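Local coordinates for protein ArsR family transcriptional regulator (Staphylococcus aureus, PDB 6CDB) that probably binds DNA as a zinc-responsive, dimeric transcriptional repressor of the ArsR family, at residues Asp25-Arg30 with Leu49-Ser54. The protein carries 1 engineered substitution. Numbering follows the deposited sequence.
Sequences DYNRIR and LNLSQS
R30 and L49 bring their CA atoms to 7.5 Å where the start of helix 26-37 meets the C-terminal end of helix 42-49. Residues N50-S52 form the turn between helices 42-49 and 53-65 of the helix-turn-helix in this ArsR-family winged-helix fold: N50 leaves helical geometry with positive phi, and S52 N-caps helix 53-65 by bonding to the N of N55. The contact illustrates how an arginine can bond to the last carbonyl of a neighbouring helix. The R30 guanidinium reaches the carbonyl of L49 end-on, both terminal nitrogens converging on one oxygen. R30 NH1 lies 3.1 Å from L49 O, in the carbonyl plane and on a lone pair, while R30 NH2, 3.2 Å from L49 O, approaches tilted from that plane; both bonds are bent, near 140°. Bends at chi2 (-149°) and chi3 (-67°) carry the group across, and L49 CB lies over one of its faces. N27, one helical turn earlier, holds the guanidinium from its edge: R30 NH2 donates almost straight to N27 OD1 at 3.2 Å, which should limit rotation of the group. L51 comes obliquely to both side chains, its CD2 3.6 Å from R30 NH2, and also packs on V56. The L49 side chain also touches I31 and L34 of helix 26-37. A water completes the polar link, accepting from R30 NH2 at 2.7 Å and donating to L49 O at 2.9 Å.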
loop_
_atom_site.group_PDB
_atom_site.type_symbol
_atom_site.label_atom_id
_atom_site.label_comp_id
_atom_site.label_asym_id
_atom_site.label_seq_id
_atom_site.Cartn_x
_atom_site.Cartn_y
_atom_site.Cartn_z
ATOM N N ASP A 25 -1.048 -8.367 -4.379
ATOM C CA ASP A 25 -1.672 -9.455 -5.133
ATOM C C ASP A 25 -2.351 -8.839 -6.346
ATOM O O ASP A 25 -3.222 -7.980 -6.182
ATOM C CB ASP A 25 -2.680 -10.208 -4.254
ATOM C CG ASP A 25 -3.376 -11.356 -4.985
ATOM O OD1 ASP A 25 -3.182 -12.522 -4.595
ATOM O OD2 ASP A 25 -4.135 -11.099 -5.932
ATOM N N TYR A 26 -1.959 -9.276 -7.550
ATOM C CA TYR A 26 -2.411 -8.617 -8.780
ATOM C C TYR A 26 -3.930 -8.597 -8.892
ATOM O O TYR A 26 -4.529 -7.566 -9.226
ATOM C CB TYR A 26 -1.805 -9.316 -9.995
ATOM C CG TYR A 26 -2.261 -8.770 -11.332
ATOM C CD1 TYR A 26 -1.890 -7.496 -11.742
ATOM C CD2 TYR A 26 -3.026 -9.543 -12.194
ATOM C CE1 TYR A 26 -2.281 -6.990 -12.954
ATOM C CE2 TYR A 26 -3.433 -9.044 -13.427
ATOM C CZ TYR A 26 -3.055 -7.765 -13.798
ATOM O OH TYR A 26 -3.440 -7.251 -15.006
ATOM N N ASN A 27 -4.567 -9.741 -8.646
ATOM C CA ASN A 27 -6.017 -9.824 -8.770
ATOM C C ASN A 27 -6.720 -9.018 -7.689
ATOM O O ASN A 27 -7.769 -8.417 -7.945
ATOM C CB ASN A 27 -6.464 -11.290 -8.738
ATOM C CG ASN A 27 -6.286 -11.973 -10.077
ATOM O OD1 ASN A 27 -6.352 -11.323 -11.123
ATOM N ND2 ASN A 27 -6.047 -13.288 -10.056
ATOM N N ARG A 28 -6.169 -9.005 -6.474
ATOM C CA ARG A 28 -6.738 -8.162 -5.425
ATOM C C ARG A 28 -6.613 -6.686 -5.776
ATOM O O ARG A 28 -7.520 -5.903 -5.495
ATOM C CB ARG A 28 -6.068 -8.439 -4.079
ATOM C CG ARG A 28 -6.487 -9.752 -3.456
ATOM C CD ARG A 28 -6.058 -9.843 -1.999
ATOM N NE ARG A 28 -6.049 -11.244 -1.611
ATOM C CZ ARG A 28 -4.959 -11.921 -1.288
ATOM N NH1 ARG A 28 -3.779 -11.306 -1.231
ATOM N NH2 ARG A 28 -5.066 -13.211 -0.985
ATOM N N ILE A 29 -5.498 -6.289 -6.391
ATOM C CA ILE A 29 -5.378 -4.916 -6.870
ATOM C C ILE A 29 -6.417 -4.631 -7.955
ATOM O O ILE A 29 -6.987 -3.535 -8.016
ATOM C CB ILE A 29 -3.943 -4.654 -7.358
ATOM C CG1 ILE A 29 -2.987 -4.573 -6.155
ATOM C CG2 ILE A 29 -3.870 -3.378 -8.197
ATOM C CD1 ILE A 29 -3.441 -3.558 -5.085
ATOM N N ARG A 30 -6.692 -5.612 -8.821
ATOM C CA ARG A 30 -7.692 -5.386 -9.864
ATOM C C ARG A 30 -9.083 -5.226 -9.266
ATOM O O ARG A 30 -9.870 -4.359 -9.693
ATOM C CB ARG A 30 -7.669 -6.534 -10.879
ATOM C CG ARG A 30 -6.479 -6.501 -11.828
ATOM C CD ARG A 30 -6.884 -7.094 -13.170
ATOM N NE ARG A 30 -7.154 -8.517 -13.049
ATOM C CZ ARG A 30 -8.033 -9.200 -13.784
ATOM N NH1 ARG A 30 -8.775 -8.600 -14.720
ATOM N NH2 ARG A 30 -8.171 -10.496 -13.567
ATOM N N LEU A 49 -13.882 -8.716 -14.373
ATOM C CA LEU A 49 -12.461 -9.067 -14.322
ATOM C C LEU A 49 -12.156 -10.449 -14.896
ATOM O O LEU A 49 -10.984 -10.804 -15.021
ATOM C CB LEU A 49 -11.941 -8.988 -12.872
ATOM C CG LEU A 49 -12.124 -7.622 -12.206
ATOM C CD1 LEU A 49 -11.651 -7.640 -10.754
ATOM C CD2 LEU A 49 -11.391 -6.540 -12.997
ATOM N N ASN A 50 -13.173 -11.219 -15.267
ATOM C CA ASN A 50 -12.997 -12.598 -15.725
ATOM C C ASN A 50 -12.302 -13.436 -14.651
ATOM O O ASN A 50 -11.273 -14.083 -14.881
ATOM C CB ASN A 50 -12.255 -12.667 -17.061
ATOM C CG ASN A 50 -12.456 -14.002 -17.758
ATOM O OD1 ASN A 50 -11.501 -14.687 -18.125
ATOM N ND2 ASN A 50 -13.711 -14.392 -17.910
ATOM N N LEU A 51 -12.889 -13.406 -13.459
ATOM C CA LEU A 51 -12.488 -14.205 -12.315
ATOM C C LEU A 51 -13.718 -14.951 -11.823
ATOM O O LEU A 51 -14.840 -14.452 -11.938
ATOM C CB LEU A 51 -11.904 -13.317 -11.194
ATOM C CG LEU A 51 -10.687 -12.485 -11.609
ATOM C CD1 LEU A 51 -10.314 -11.434 -10.552
ATOM C CD2 LEU A 51 -9.501 -13.434 -11.908
ATOM N N SER A 52 -13.525 -16.156 -11.307
ATOM C CA SER A 52 -14.678 -16.910 -10.843
ATOM C C SER A 52 -15.303 -16.234 -9.625
ATOM O O SER A 52 -14.651 -15.483 -8.896
ATOM C CB SER A 52 -14.282 -18.347 -10.503
ATOM O OG SER A 52 -13.603 -18.405 -9.268
ATOM N N GLN A 53 -16.597 -16.489 -9.416
ATOM C CA GLN A 53 -17.258 -15.921 -8.245
ATOM C C GLN A 53 -16.663 -16.469 -6.952
ATOM O O GLN A 53 -16.523 -15.732 -5.972
ATOM C CB GLN A 53 -18.768 -16.175 -8.303
ATOM C CG GLN A 53 -19.460 -15.453 -9.457
ATOM C CD GLN A 53 -20.923 -15.128 -9.174
ATOM O OE1 GLN A 53 -21.341 -15.010 -8.018
ATOM N NE2 GLN A 53 -21.704 -14.969 -10.237
ATOM N N SER A 54 -16.318 -17.764 -6.930
ATOM C CA SER A 54 -15.631 -18.357 -5.783
ATOM C C SER A 54 -14.395 -17.558 -5.397
ATOM O O SER A 54 -14.204 -17.192 -4.231
ATOM C CB SER A 54 -15.225 -19.799 -6.105
ATOM O OG SER A 54 -16.334 -20.662 -6.050
HETATM O O HOH W 1 -8.725 -12.579 -15.249
#